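Local coordinates for histidine kinase (Synechocystis sp., PDB 5DFY), which senses light through a phycocyanobilin-binding GAF domain, the part held in this chain, and probably acts as a phosphorelay sensor kinase, at residues V73-F76 / G82-I85; E61-L66 / H86-Q91; A173-H176 / R180-H183. All coordinates share one frame; numbering follows the deposited sequence.

Contact 1: residues V73-F76 / G82-I85. With CYC (phycocyanobilin), chain B.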
ATOM      1  N   VAL A  73      17.056  -8.338  -4.037  1.00 17.20           N
ATOM      2  CA  VAL A  73      15.734  -8.282  -3.411  1.00 16.50           C
ATOM      3  C   VAL A  73      15.670  -9.365  -2.345  1.00 18.32           C
ATOM      4  O   VAL A  73      15.894 -10.540  -2.637  1.00 17.68           O
ATOM      5  CB  VAL A  73      14.617  -8.485  -4.444  1.00 17.60           C
ATOM      6  CG1 VAL A  73      13.234  -8.424  -3.749  1.00 17.67           C
ATOM      7  CG2 VAL A  73      14.687  -7.432  -5.547  1.00 18.85           C
ATOM      8  N   TYR A  74      15.347  -8.965  -1.118  1.00 17.75           N
ATOM      9  CA  TYR A  74      15.366  -9.834   0.064  1.00 18.29           C
ATOM     10  C   TYR A  74      13.997  -9.763   0.693  1.00 18.06           C
ATOM     11  O   TYR A  74      13.543  -8.679   1.023  1.00 21.24           O
ATOM     12  CB  TYR A  74      16.430  -9.362   1.041  1.00 17.33           C
ATOM     13  CG  TYR A  74      16.627 -10.103   2.341  1.00 19.75           C
ATOM     14  CD1 TYR A  74      17.458 -11.216   2.409  1.00 21.57           C
ATOM     15  CD2 TYR A  74      16.051  -9.645   3.521  1.00 20.25           C
ATOM     16  CE1 TYR A  74      17.680 -11.862   3.603  1.00 24.15           C
ATOM     17  CE2 TYR A  74      16.265 -10.302   4.731  1.00 21.61           C
ATOM     18  CZ  TYR A  74      17.093 -11.393   4.760  1.00 23.85           C
ATOM     19  OH  TYR A  74      17.325 -12.061   5.942  1.00 27.20           O
ATOM     20  N   ARG A  75      13.350 -10.912   0.832  1.00 17.92           N
ATOM     21  CA  ARG A  75      11.973 -10.983   1.334  1.00 16.46           C
ATOM     22  C   ARG A  75      11.964 -11.570   2.729  1.00 16.92           C
ATOM     23  O   ARG A  75      12.537 -12.640   2.941  1.00 18.43           O
ATOM     24  CB  ARG A  75      11.123 -11.837   0.408  1.00 17.68           C
ATOM     25  CG  ARG A  75       9.665 -11.915   0.818  1.00 21.00           C
ATOM     26  CD  ARG A  75       8.884 -12.820  -0.098  1.00 24.65           C
ATOM     27  NE  ARG A  75       9.403 -14.172   0.020  1.00 28.51           N
ATOM     28  CZ  ARG A  75       9.352 -15.096  -0.932  1.00 37.16           C
ATOM     29  NH1 ARG A  75       8.782 -14.838  -2.101  1.00 38.91           N
ATOM     30  NH2 ARG A  75       9.884 -16.286  -0.703  1.00 40.23           N
ATOM     31  N   PHE A  76      11.319 -10.884   3.672  1.00 16.57           N
ATOM     32  CA  PHE A  76      11.196 -11.398   5.033  1.00 17.12           C
ATOM     33  C   PHE A  76      10.240 -12.581   5.152  1.00 20.33           C
ATOM     34  O   PHE A  76       9.176 -12.642   4.525  1.00 19.63           O
ATOM     35  CB  PHE A  76      10.744 -10.292   5.960  1.00 16.74           C
ATOM     36  CG  PHE A  76      11.806  -9.266   6.262  1.00 17.19           C
ATOM     37  CD1 PHE A  76      12.964  -9.613   6.948  1.00 18.49           C
ATOM     38  CD2 PHE A  76      11.659  -7.953   5.856  1.00 17.06           C
ATOM     39  CE1 PHE A  76      13.933  -8.656   7.232  1.00 18.98           C
ATOM     40  CE2 PHE A  76      12.607  -6.994   6.142  1.00 18.08           C
ATOM     41  CZ  PHE A  76      13.762  -7.346   6.822  1.00 18.48           C
ATOM     42  N   GLY A  82      14.977 -14.120   6.458  1.00 23.13           N
ATOM     43  CA  GLY A  82      14.602 -13.767   5.108  1.00 23.79           C
ATOM     44  C   GLY A  82      15.302 -14.585   4.054  1.00 25.65           C
ATOM     45  O   GLY A  82      16.127 -15.448   4.352  1.00 26.79           O
ATOM     46  N   GLU A  83      14.945 -14.310   2.813  1.00 20.63           N
ATOM     47  CA  GLU A  83      15.390 -15.083   1.673  1.00 22.69           C
ATOM     48  C   GLU A  83      15.663 -14.147   0.498  1.00 22.63           C
ATOM     49  O   GLU A  83      14.859 -13.279   0.217  1.00 22.18           O
ATOM     50  CB  GLU A  83      14.309 -16.112   1.317  1.00 25.76           C
ATOM     51  CG  GLU A  83      14.631 -17.055   0.212  1.00 44.05           C
ATOM     52  CD  GLU A  83      13.430 -17.917  -0.136  1.00 53.86           C
ATOM     53  OE1 GLU A  83      12.542 -18.063   0.741  1.00 51.80           O
ATOM     54  OE2 GLU A  83      13.362 -18.431  -1.277  1.00 48.33           O
ATOM     55  N   PHE A  84      16.771 -14.335  -0.210  1.00 22.65           N
ATOM     56  CA  PHE A  84      16.963 -13.647  -1.476  1.00 19.38           C
ATOM     57  C   PHE A  84      16.090 -14.264  -2.523  1.00 22.34           C
ATOM     58  O   PHE A  84      16.016 -15.493  -2.642  1.00 25.97           O
ATOM     59  CB  PHE A  84      18.443 -13.709  -1.904  1.00 19.41           C
ATOM     60  CG  PHE A  84      19.329 -12.896  -1.032  1.00 20.36           C
ATOM     61  CD1 PHE A  84      19.194 -11.520  -1.006  1.00 21.71           C
ATOM     62  CD2 PHE A  84      20.265 -13.489  -0.209  1.00 28.05           C
ATOM     63  CE1 PHE A  84      19.976 -10.747  -0.204  1.00 23.83           C
ATOM     64  CE2 PHE A  84      21.056 -12.707   0.619  1.00 28.88           C
ATOM     65  CZ  PHE A  84      20.921 -11.338   0.611  1.00 24.13           C
ATOM     66  N   ILE A  85      15.409 -13.431  -3.285  1.00 19.77           N
ATOM     67  CA  ILE A  85      14.583 -13.943  -4.335  1.00 23.23           C
ATOM     68  C   ILE A  85      14.895 -13.343  -5.685  1.00 20.49           C
ATOM     69  O   ILE A  85      14.368 -13.816  -6.677  1.00 23.45           O
ATOM     70  CB  ILE A  85      13.091 -13.758  -3.984  1.00 29.63           C
ATOM     71  CG1 ILE A  85      12.745 -12.289  -3.798  1.00 25.81           C
ATOM     72  CG2 ILE A  85      12.760 -14.536  -2.688  1.00 29.30           C
ATOM     73  CD1 ILE A  85      11.239 -12.071  -3.711  1.00 30.10           C
TER
HETATM   74  CHA CYC B 701      22.874  -5.009  11.070  1.00 26.32           C
HETATM   75  NA  CYC B 701      22.381  -6.453   9.041  1.00 24.29           N
HETATM   76  C1A CYC B 701      22.380  -5.222   9.841  1.00 24.47           C
HETATM   77  C2A CYC B 701      21.712  -4.171   9.001  1.00 24.14           C
HETATM   78  C3A CYC B 701      21.328  -4.753   7.736  1.00 23.11           C
HETATM   79  C4A CYC B 701      21.754  -6.161   7.760  1.00 22.26           C
HETATM   80  CMA CYC B 701      20.615  -4.015   6.634  1.00 28.08           C
HETATM   81  CAA CYC B 701      21.433  -2.757   9.481  1.00 26.23           C
HETATM   82  CBA CYC B 701      20.141  -2.949  10.306  1.00 28.30           C
HETATM   83  CGA CYC B 701      19.606  -1.717  11.036  1.00 29.74           C
HETATM   84  O1A CYC B 701      20.347  -0.719  11.171  1.00 30.23           O
HETATM   85  O2A CYC B 701      18.428  -1.696  11.535  1.00 26.48           O
HETATM   86  CHB CYC B 701      21.560  -7.246   6.758  1.00 22.65           C
HETATM   87  NB  CYC B 701      22.003  -5.911   4.680  1.00 21.42           N
HETATM   88  C1B CYC B 701      21.446  -7.055   5.454  1.00 21.20           C
HETATM   89  C2B CYC B 701      20.772  -7.962   4.518  1.00 19.78           C
HETATM   90  C3B CYC B 701      20.893  -7.441   3.223  1.00 19.14           C
HETATM   91  C4B CYC B 701      21.670  -6.183   3.263  1.00 19.96           C
HETATM   92  CMB CYC B 701      20.079  -9.237   4.947  1.00 23.46           C
HETATM   93  CAB CYC B 701      20.338  -8.055   1.943  1.00 20.98           C
HETATM   94  CBB CYC B 701      19.229  -7.178   1.381  1.00 21.36           C
HETATM   95  OB  CYC B 701      21.989  -5.445   2.361  1.00 20.15           O
HETATM   96  NC  CYC B 701      24.627 -10.197  10.654  1.00 25.04           N
HETATM   97  C1C CYC B 701      25.081 -11.226  10.139  1.00 32.53           C
HETATM   98  C2C CYC B 701      25.738 -12.233  11.368  1.00 32.81           C
HETATM   99  C3C CYC B 701      25.152 -11.843  12.469  1.00 34.32           C
HETATM  100  C4C CYC B 701      24.839 -10.281  12.188  1.00 30.66           C
HETATM  101  CMC CYC B 701      25.582 -13.748  10.980  1.00 34.72           C
HETATM  102  CAC CYC B 701      25.965 -12.014  13.869  1.00 33.04           C
HETATM  103  CBC CYC B 701      25.975 -13.478  14.242  1.00 37.10           C
HETATM  104  OC  CYC B 701      25.081 -11.516   8.959  1.00 28.74           O
HETATM  105  CHD CYC B 701      24.680  -9.332  13.122  1.00 27.80           C
HETATM  106  ND  CYC B 701      23.655  -7.441  11.702  1.00 24.97           N
HETATM  107  C1D CYC B 701      24.283  -7.923  12.818  1.00 24.77           C
HETATM  108  C2D CYC B 701      24.529  -6.895  13.681  1.00 24.55           C
HETATM  109  C3D CYC B 701      24.043  -5.762  13.116  1.00 26.96           C
HETATM  110  C4D CYC B 701      23.497  -6.107  11.884  1.00 23.52           C
HETATM  111  CMD CYC B 701      25.210  -7.070  15.032  1.00 31.51           C
HETATM  112  CAD CYC B 701      24.083  -4.377  13.713  1.00 29.40           C
HETATM  113  CBD CYC B 701      25.227  -3.574  13.128  1.00 28.02           C
HETATM  114  CGD CYC B 701      26.552  -4.182  13.554  1.00 35.00           C
HETATM  115  O1D CYC B 701      27.290  -4.780  12.725  1.00 29.69           O
HETATM  116  O2D CYC B 701      26.937  -4.105  14.754  1.00 34.00           O
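E83 O is met by two groups from the neighbouring strand. The backbone N-H of R75 points at it almost straight, with R75 N and E83 O 2.9 Å apart, and the CA-H of Y74 also comes close. The motif is the antiparallel beta hairpin of strands 70-76 and 82-89, at one edge of the GAF-domain sheet. R75 and E83 form a hydrogen-bonded pair, completed by the return bond from E83 N to R75 O. Further from the turn, I85 N gives a bond of 3.0 Å to V73 O.

Y74 and F84 are a non-hydrogen-bonded pair, and their rings lie on the sheet face turned to phycocyanobilin. Y74 has its CG anti to the backbone N (chi1 180°), which brings the ring edge against the face of F84. Y74 CD1 is 3.7 Å from F84 CE1, and the planes stand at 63°, a T-shaped (edge-to-face) pair. The chromophore methyl CMB sits over one face of the Y74 ring, near its rim. E83 N lies over the opposite face. F84 meets the bilin with its edge, F84 CE1 being 3.5 Å from CAB. W106, a chromophore-binding residue, also touches F84. G82 CA comes within 3.5 Å of Y74 CZ, so the ring lies where a CB would be.

R75 and E83 share the other sheet face and lie side by side. Their salt bridge is long, 3.5 Å from R75 NH2 to E83 OE1, and the guanidinium and carboxylate planes are 88° apart. I85 CG2 sits over the centre of the guanidinium. W163 of strand 161-170 touches V73, R75 and I85. The apolar end of the contact is I85 CG1 against V73 CG1, at 3.9 Å.

Contact 2: residues E61-L66 / H86-Q91; sequences EVRHLL and HESVAQ
R63 sends CG anti to its backbone N (chi1 -174°) and then bends at chi3 (64°), which turns its NE to S88. S88 in turn holds OG anti to its own N, facing the helix. The two meet in one nearly straight hydrogen bond, from R63 NE to S88 OG at 2.9 Å. The hydroxyl oxygen lies close to the guanidinium plane.

The flat guanidinium is laid along the strand end. The peptide between V89 and A90 passes beneath one face, with V89 C 3.7 Å from R63 CZ. R63 NH1 comes 3.5 Å from A90 CA and 3.7 Å from A90 CB. The contact ties the end of helix 50-66 to the end of edge strand 82-89 in the GAF domain. R63 also touches V71 on the adjacent strand, while V62 of the same helix packs on helix 179-203.

S88 OG has a second hydrogen bond, to D60 OD1. With R63 NE as donor, the S88 hydroxyl probably donates in turn to D60. The serine thus links the arginine to a carboxylate, which is likely to strengthen the grip on R63 without direct charge pairing between the two segments.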
ATOM      1  N   GLU A  61      16.751  -2.091 -13.277  1.00 19.65           N
ATOM      2  CA  GLU A  61      16.616  -0.645 -13.320  1.00 21.19           C
ATOM      3  C   GLU A  61      17.536   0.028 -12.291  1.00 20.05           C
ATOM      4  O   GLU A  61      18.239   0.986 -12.620  1.00 20.32           O
ATOM      5  CB  GLU A  61      15.142  -0.254 -13.098  1.00 22.79           C
ATOM      6  CG  GLU A  61      14.891   1.256 -13.003  1.00 31.14           C
ATOM      7  CD  GLU A  61      13.433   1.603 -12.665  1.00 42.44           C
ATOM      8  OE1 GLU A  61      12.799   0.895 -11.845  1.00 44.08           O
ATOM      9  OE2 GLU A  61      12.928   2.600 -13.219  1.00 51.32           O
ATOM     10  N   VAL A  62      17.551  -0.490 -11.064  1.00 18.71           N
ATOM     11  CA  VAL A  62      18.424   0.050 -10.029  1.00 18.23           C
ATOM     12  C   VAL A  62      19.880  -0.026 -10.473  1.00 20.87           C
ATOM     13  O   VAL A  62      20.630   0.939 -10.349  1.00 18.75           O
ATOM     14  CB  VAL A  62      18.239  -0.682  -8.697  1.00 18.94           C
ATOM     15  CG1 VAL A  62      19.276  -0.228  -7.686  1.00 19.72           C
ATOM     16  CG2 VAL A  62      16.823  -0.467  -8.185  1.00 19.35           C
ATOM     17  N   ARG A  63      20.282  -1.181 -10.989  1.00 17.96           N
ATOM     18  CA  ARG A  63      21.684  -1.393 -11.307  1.00 17.83           C
ATOM     19  C   ARG A  63      22.079  -0.434 -12.421  1.00 19.04           C
ATOM     20  O   ARG A  63      23.171   0.129 -12.397  1.00 19.86           O
ATOM     21  CB  ARG A  63      21.955  -2.841 -11.716  1.00 16.45           C
ATOM     22  CG  ARG A  63      23.464  -3.099 -11.899  1.00 18.11           C
ATOM     23  CD  ARG A  63      23.813  -4.577 -11.855  1.00 17.88           C
ATOM     24  NE  ARG A  63      23.233  -5.353 -12.945  1.00 18.68           N
ATOM     25  CZ  ARG A  63      23.749  -5.453 -14.172  1.00 20.87           C
ATOM     26  NH1 ARG A  63      24.852  -4.794 -14.497  1.00 19.96           N
ATOM     27  NH2 ARG A  63      23.150  -6.216 -15.077  1.00 24.77           N
ATOM     28  N   HIS A  64      21.163  -0.260 -13.369  1.00 21.42           N
ATOM     29  CA  HIS A  64      21.329   0.666 -14.480  1.00 23.56           C
ATOM     30  C   HIS A  64      21.405   2.127 -13.997  1.00 23.86           C
ATOM     31  O   HIS A  64      22.337   2.856 -14.349  1.00 24.40           O
ATOM     32  CB  HIS A  64      20.177   0.459 -15.467  1.00 25.31           C
ATOM     33  CG  HIS A  64      20.288   1.274 -16.715  1.00 32.58           C
ATOM     34  ND1 HIS A  64      19.280   2.108 -17.151  1.00 40.05           N
ATOM     35  CD2 HIS A  64      21.283   1.375 -17.625  1.00 37.53           C
ATOM     36  CE1 HIS A  64      19.655   2.696 -18.274  1.00 34.73           C
ATOM     37  NE2 HIS A  64      20.866   2.267 -18.584  1.00 46.59           N
ATOM     38  N   LEU A  65      20.458   2.550 -13.167  1.00 20.66           N
ATOM     39  CA  LEU A  65      20.418   3.946 -12.744  1.00 20.63           C
ATOM     40  C   LEU A  65      21.532   4.345 -11.807  1.00 21.67           C
ATOM     41  O   LEU A  65      22.029   5.472 -11.889  1.00 24.64           O
ATOM     42  CB  LEU A  65      19.084   4.273 -12.073  1.00 21.06           C
ATOM     43  CG  LEU A  65      17.868   4.208 -12.991  1.00 25.33           C
ATOM     44  CD1 LEU A  65      16.596   4.421 -12.168  1.00 28.75           C
ATOM     45  CD2 LEU A  65      17.954   5.248 -14.087  1.00 32.74           C
ATOM     46  N   LEU A  66      21.905   3.450 -10.891  1.00 19.61           N
ATOM     47  CA  LEU A  66      22.943   3.742  -9.921  1.00 20.77           C
ATOM     48  C   LEU A  66      24.339   3.331 -10.373  1.00 20.88           C
ATOM     49  O   LEU A  66      25.307   3.679  -9.731  1.00 23.66           O
ATOM     50  CB  LEU A  66      22.654   3.052  -8.593  1.00 19.73           C
ATOM     51  CG  LEU A  66      21.429   3.539  -7.833  1.00 21.38           C
ATOM     52  CD1 LEU A  66      21.299   2.808  -6.509  1.00 21.04           C
ATOM     53  CD2 LEU A  66      21.501   5.045  -7.621  1.00 26.01           C
ATOM     54  N   HIS A  86      15.783 -12.343  -5.746  1.00 20.17           N
ATOM     55  CA  HIS A  86      16.269 -11.885  -7.041  1.00 17.20           C
ATOM     56  C   HIS A  86      17.592 -11.157  -6.931  1.00 18.57           C
ATOM     57  O   HIS A  86      17.873 -10.491  -5.943  1.00 18.42           O
ATOM     58  CB  HIS A  86      15.256 -10.976  -7.738  1.00 20.24           C
ATOM     59  CG  HIS A  86      15.498 -10.850  -9.205  1.00 24.20           C
ATOM     60  ND1 HIS A  86      14.917 -11.685 -10.133  1.00 27.14           N
ATOM     61  CD2 HIS A  86      16.315 -10.026  -9.907  1.00 23.32           C
ATOM     62  CE1 HIS A  86      15.339 -11.362 -11.341  1.00 27.95           C
ATOM     63  NE2 HIS A  86      16.189 -10.358 -11.230  1.00 27.59           N
ATOM     64  N   GLU A  87      18.392 -11.302  -7.986  1.00 18.90           N
ATOM     65  CA  GLU A  87      19.700 -10.667  -8.115  1.00 19.49           C
ATOM     66  C   GLU A  87      19.853 -10.073  -9.507  1.00 17.23           C
ATOM     67  O   GLU A  87      19.531 -10.720 -10.507  1.00 19.48           O
ATOM     68  CB  GLU A  87      20.813 -11.691  -7.860  1.00 19.00           C
ATOM     69  CG  GLU A  87      22.219 -11.185  -8.150  1.00 17.82           C
ATOM     70  CD  GLU A  87      23.253 -12.283  -7.969  1.00 19.85           C
ATOM     71  OE1 GLU A  87      22.963 -13.441  -8.364  1.00 19.88           O
ATOM     72  OE2 GLU A  87      24.329 -11.990  -7.413  1.00 18.76           O
ATOM     73  N   SER A  88      20.360  -8.848  -9.587  1.00 16.65           N
ATOM     74  CA  SER A  88      20.878  -8.295 -10.831  1.00 15.84           C
ATOM     75  C   SER A  88      22.352  -8.010 -10.579  1.00 17.28           C
ATOM     76  O   SER A  88      22.684  -7.282  -9.656  1.00 16.70           O
ATOM     77  CB  SER A  88      20.136  -7.018 -11.242  1.00 18.12           C
ATOM     78  OG  SER A  88      20.639  -6.444 -12.431  1.00 18.35           O
ATOM     79  N   VAL A  89      23.235  -8.592 -11.385  1.00 17.62           N
ATOM     80  CA  VAL A  89      24.657  -8.435 -11.164  1.00 16.78           C
ATOM     81  C   VAL A  89      25.404  -8.290 -12.488  1.00 16.62           C
ATOM     82  O   VAL A  89      25.045  -8.928 -13.492  1.00 17.64           O
ATOM     83  CB  VAL A  89      25.205  -9.628 -10.351  1.00 16.48           C
ATOM     84  CG1 VAL A  89      25.035 -10.960 -11.089  1.00 19.89           C
ATOM     85  CG2 VAL A  89      26.667  -9.425  -9.963  1.00 19.32           C
ATOM     86  N   ALA A  90      26.424  -7.428 -12.494  1.00 17.47           N
ATOM     87  CA  ALA A  90      27.264  -7.267 -13.685  1.00 18.80           C
ATOM     88  C   ALA A  90      28.081  -8.541 -13.900  1.00 18.02           C
ATOM     89  O   ALA A  90      28.442  -9.230 -12.945  1.00 18.91           O
ATOM     90  CB  ALA A  90      28.176  -6.062 -13.544  1.00 19.39           C
ATOM     91  N   GLN A  91      28.372  -8.846 -15.156  1.00 18.03           N
ATOM     92  CA  GLN A  91      28.974 -10.130 -15.512  1.00 17.75           C
ATOM     93  C   GLN A  91      30.355 -10.376 -14.885  1.00 17.23           C
ATOM     94  O   GLN A  91      30.772 -11.544 -14.739  1.00 18.17           O
ATOM     95  CB  GLN A  91      29.093 -10.268 -17.025  1.00 20.77           C
ATOM     96  CG  GLN A  91      30.106  -9.364 -17.640  1.00 19.45           C
ATOM     97  CD  GLN A  91      30.116  -9.501 -19.155  1.00 19.75           C
ATOM     98  OE1 GLN A  91      30.342 -10.587 -19.687  1.00 23.73           O
ATOM     99  NE2 GLN A  91      29.850  -8.408 -19.842  1.00 21.01           N
TER

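Contact 3: residues A173-H176 / R180-H183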
ATOM      1  N   ALA A 173      35.171  -1.248  -4.728  1.00 20.98           N
ATOM      2  CA  ALA A 173      35.689   0.021  -4.237  1.00 21.29           C
ATOM      3  C   ALA A 173      34.661   0.624  -3.297  1.00 24.07           C
ATOM      4  O   ALA A 173      33.469   0.312  -3.387  1.00 21.11           O
ATOM      5  CB  ALA A 173      35.961   0.972  -5.369  1.00 25.08           C
ATOM      6  N   PRO A 174      35.105   1.506  -2.403  1.00 22.22           N
ATOM      7  CA  PRO A 174      34.128   2.232  -1.597  1.00 21.18           C
ATOM      8  C   PRO A 174      33.348   3.195  -2.468  1.00 20.42           C
ATOM      9  O   PRO A 174      33.736   3.500  -3.601  1.00 23.16           O
ATOM     10  CB  PRO A 174      34.980   2.943  -0.546  1.00 26.22           C
ATOM     11  CG  PRO A 174      36.355   2.958  -1.082  1.00 28.19           C
ATOM     12  CD  PRO A 174      36.498   1.824  -2.037  1.00 24.56           C
ATOM     13  N   ARG A 175      32.226   3.667  -1.939  1.00 23.03           N
ATOM     14  CA  ARG A 175      31.369   4.551  -2.686  1.00 23.00           C
ATOM     15  C   ARG A 175      30.691   5.501  -1.738  1.00 27.08           C
ATOM     16  O   ARG A 175      29.984   5.055  -0.835  1.00 31.74           O
ATOM     17  CB  ARG A 175      30.310   3.766  -3.456  1.00 21.63           C
ATOM     18  CG  ARG A 175      29.374   4.642  -4.227  1.00 23.71           C
ATOM     19  CD  ARG A 175      28.524   3.829  -5.164  1.00 23.59           C
ATOM     20  NE  ARG A 175      27.635   4.701  -5.903  1.00 23.92           N
ATOM     21  CZ  ARG A 175      26.950   4.360  -6.975  1.00 24.37           C
ATOM     22  NH1 ARG A 175      27.026   3.128  -7.454  1.00 24.38           N
ATOM     23  NH2 ARG A 175      26.179   5.253  -7.570  1.00 21.25           N
ATOM     24  N   HIS A 176      30.848   6.793  -1.976  1.00 25.68           N
ATOM     25  CA  HIS A 176      30.107   7.772  -1.193  1.00 30.23           C
ATOM     26  C   HIS A 176      28.727   7.941  -1.796  1.00 24.41           C
ATOM     27  O   HIS A 176      28.594   8.526  -2.865  1.00 27.72           O
ATOM     28  CB  HIS A 176      30.813   9.116  -1.150  1.00 35.03           C
ATOM     29  CG  HIS A 176      30.055  10.150  -0.374  1.00 53.19           C
ATOM     30  ND1 HIS A 176      29.858  11.437  -0.830  1.00 62.72           N
ATOM     31  CD2 HIS A 176      29.420  10.073   0.820  1.00 50.80           C
ATOM     32  CE1 HIS A 176      29.152  12.113   0.061  1.00 52.47           C
ATOM     33  NE2 HIS A 176      28.870  11.308   1.068  1.00 50.96           N
ATOM     34  N   ARG A 180      20.760  12.171  -2.908  1.00 19.70           N
ATOM     35  CA  ARG A 180      19.811  11.990  -4.000  1.00 21.07           C
ATOM     36  C   ARG A 180      19.618  10.511  -4.320  1.00 20.03           C
ATOM     37  O   ARG A 180      18.492  10.045  -4.493  1.00 20.80           O
ATOM     38  CB  ARG A 180      20.279  12.742  -5.248  1.00 25.32           C
ATOM     39  CG  ARG A 180      19.569  12.325  -6.525  1.00 33.34           C
ATOM     40  CD  ARG A 180      20.219  12.954  -7.747  1.00 49.33           C
ATOM     41  NE  ARG A 180      21.618  12.559  -7.887  1.00 65.99           N
ATOM     42  CZ  ARG A 180      22.036  11.543  -8.635  1.00 63.34           C
ATOM     43  NH1 ARG A 180      21.162  10.814  -9.316  1.00 53.09           N
ATOM     44  NH2 ARG A 180      23.329  11.256  -8.704  1.00 62.48           N
ATOM     45  N   GLU A 181      20.725   9.779  -4.397  1.00 19.19           N
ATOM     46  CA  GLU A 181      20.680   8.343  -4.695  1.00 18.07           C
ATOM     47  C   GLU A 181      19.867   7.595  -3.643  1.00 18.71           C
ATOM     48  O   GLU A 181      19.097   6.674  -3.962  1.00 18.26           O
ATOM     49  CB  GLU A 181      22.107   7.776  -4.787  1.00 19.52           C
ATOM     50  CG  GLU A 181      22.852   8.273  -6.019  1.00 20.88           C
ATOM     51  CD  GLU A 181      24.341   7.974  -5.999  1.00 23.07           C
ATOM     52  OE1 GLU A 181      24.947   7.987  -4.910  1.00 22.19           O
ATOM     53  OE2 GLU A 181      24.888   7.727  -7.091  1.00 24.76           O
ATOM     54  N   ILE A 182      20.059   7.962  -2.377  1.00 18.79           N
ATOM     55  CA  ILE A 182      19.288   7.384  -1.281  1.00 17.43           C
ATOM     56  C   ILE A 182      17.812   7.672  -1.507  1.00 17.92           C
ATOM     57  O   ILE A 182      16.958   6.783  -1.376  1.00 18.08           O
ATOM     58  CB  ILE A 182      19.749   7.933   0.086  1.00 18.63           C
ATOM     59  CG1 ILE A 182      21.215   7.575   0.333  1.00 20.93           C
ATOM     60  CG2 ILE A 182      18.881   7.371   1.183  1.00 18.85           C
ATOM     61  CD1 ILE A 182      21.790   8.256   1.588  1.00 23.20           C
ATOM     62  N   HIS A 183      17.505   8.920  -1.849  1.00 18.35           N
ATOM     63  CA  HIS A 183      16.103   9.303  -2.041  1.00 17.44           C
ATOM     64  C   HIS A 183      15.480   8.557  -3.212  1.00 18.29           C
ATOM     65  O   HIS A 183      14.312   8.167  -3.166  1.00 17.66           O
ATOM     66  CB  HIS A 183      15.986  10.801  -2.280  1.00 17.31           C
ATOM     67  CG  HIS A 183      16.600  11.612  -1.191  1.00 19.83           C
ATOM     68  ND1 HIS A 183      17.117  12.878  -1.397  1.00 23.99           N
ATOM     69  CD2 HIS A 183      16.804  11.325   0.108  1.00 23.51           C
ATOM     70  CE1 HIS A 183      17.603  13.332  -0.258  1.00 20.34           C
ATOM     71  NE2 HIS A 183      17.432  12.408   0.670  1.00 22.83           N
TER
HETATM   72  O   HOH W   1      27.508   7.474  -5.259  1.00 24.23           O
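R175 and E181 approach from opposite directions and touch in the tight part of this contact, while H176 is reached through water. R175 stretches out from CG to NE and places NH2 2.8 Å from E181 OE2, a salt bridge with a hydrogen bond. The oxygen lies near the guanidinium plane, but NH2 meets it from above the carboxylate plane, 48° out. R175 is further held by L66 O at NH2 and by Q170 OE1 at NH1.

The segments join the loop after strand 161-170 to the first turn of helix 179-203 in the GAF domain. E181 OE1 also accepts the backbone N-H of Q178, just before the helix.

On the looser side, direct contact gives way to water 1. It accepts from R175 NE at 2.8 Å. It donates to H176 O, and also to E181 OE1 at 2.6 Å. Replacing E181 with an alanine would probably leave R175 without its charge partner and Q178 N without this acceptor, and set water 1 free to shift. H176 itself is exposed, and its backbone O stays 4.2 Å from E181 OE1, with water 1 bonded to both.

All three contacts are partly buried. Contact 1 lies nearest the centre of the chain, with Y74 and F84 buried beside the chromophore. Contact 3 sits farthest out, on the other side of that centre, and its H176 is exposed. Contact 2 falls between in depth. Contacts 1 and 2 share strand 82-89, and V73 N probably bonds to H86 O where they touch. Contact 1 is nested inside the chain loop that contact 2 closes. Contacts 2 and 3 meet at L66, whose CD2 packs on E181 CG. The chemistry differs with place: backbone bonds and rings in the sheet, an arginine on a hydroxyl between helix and edge strand, and a salt bridge with water at the helix start.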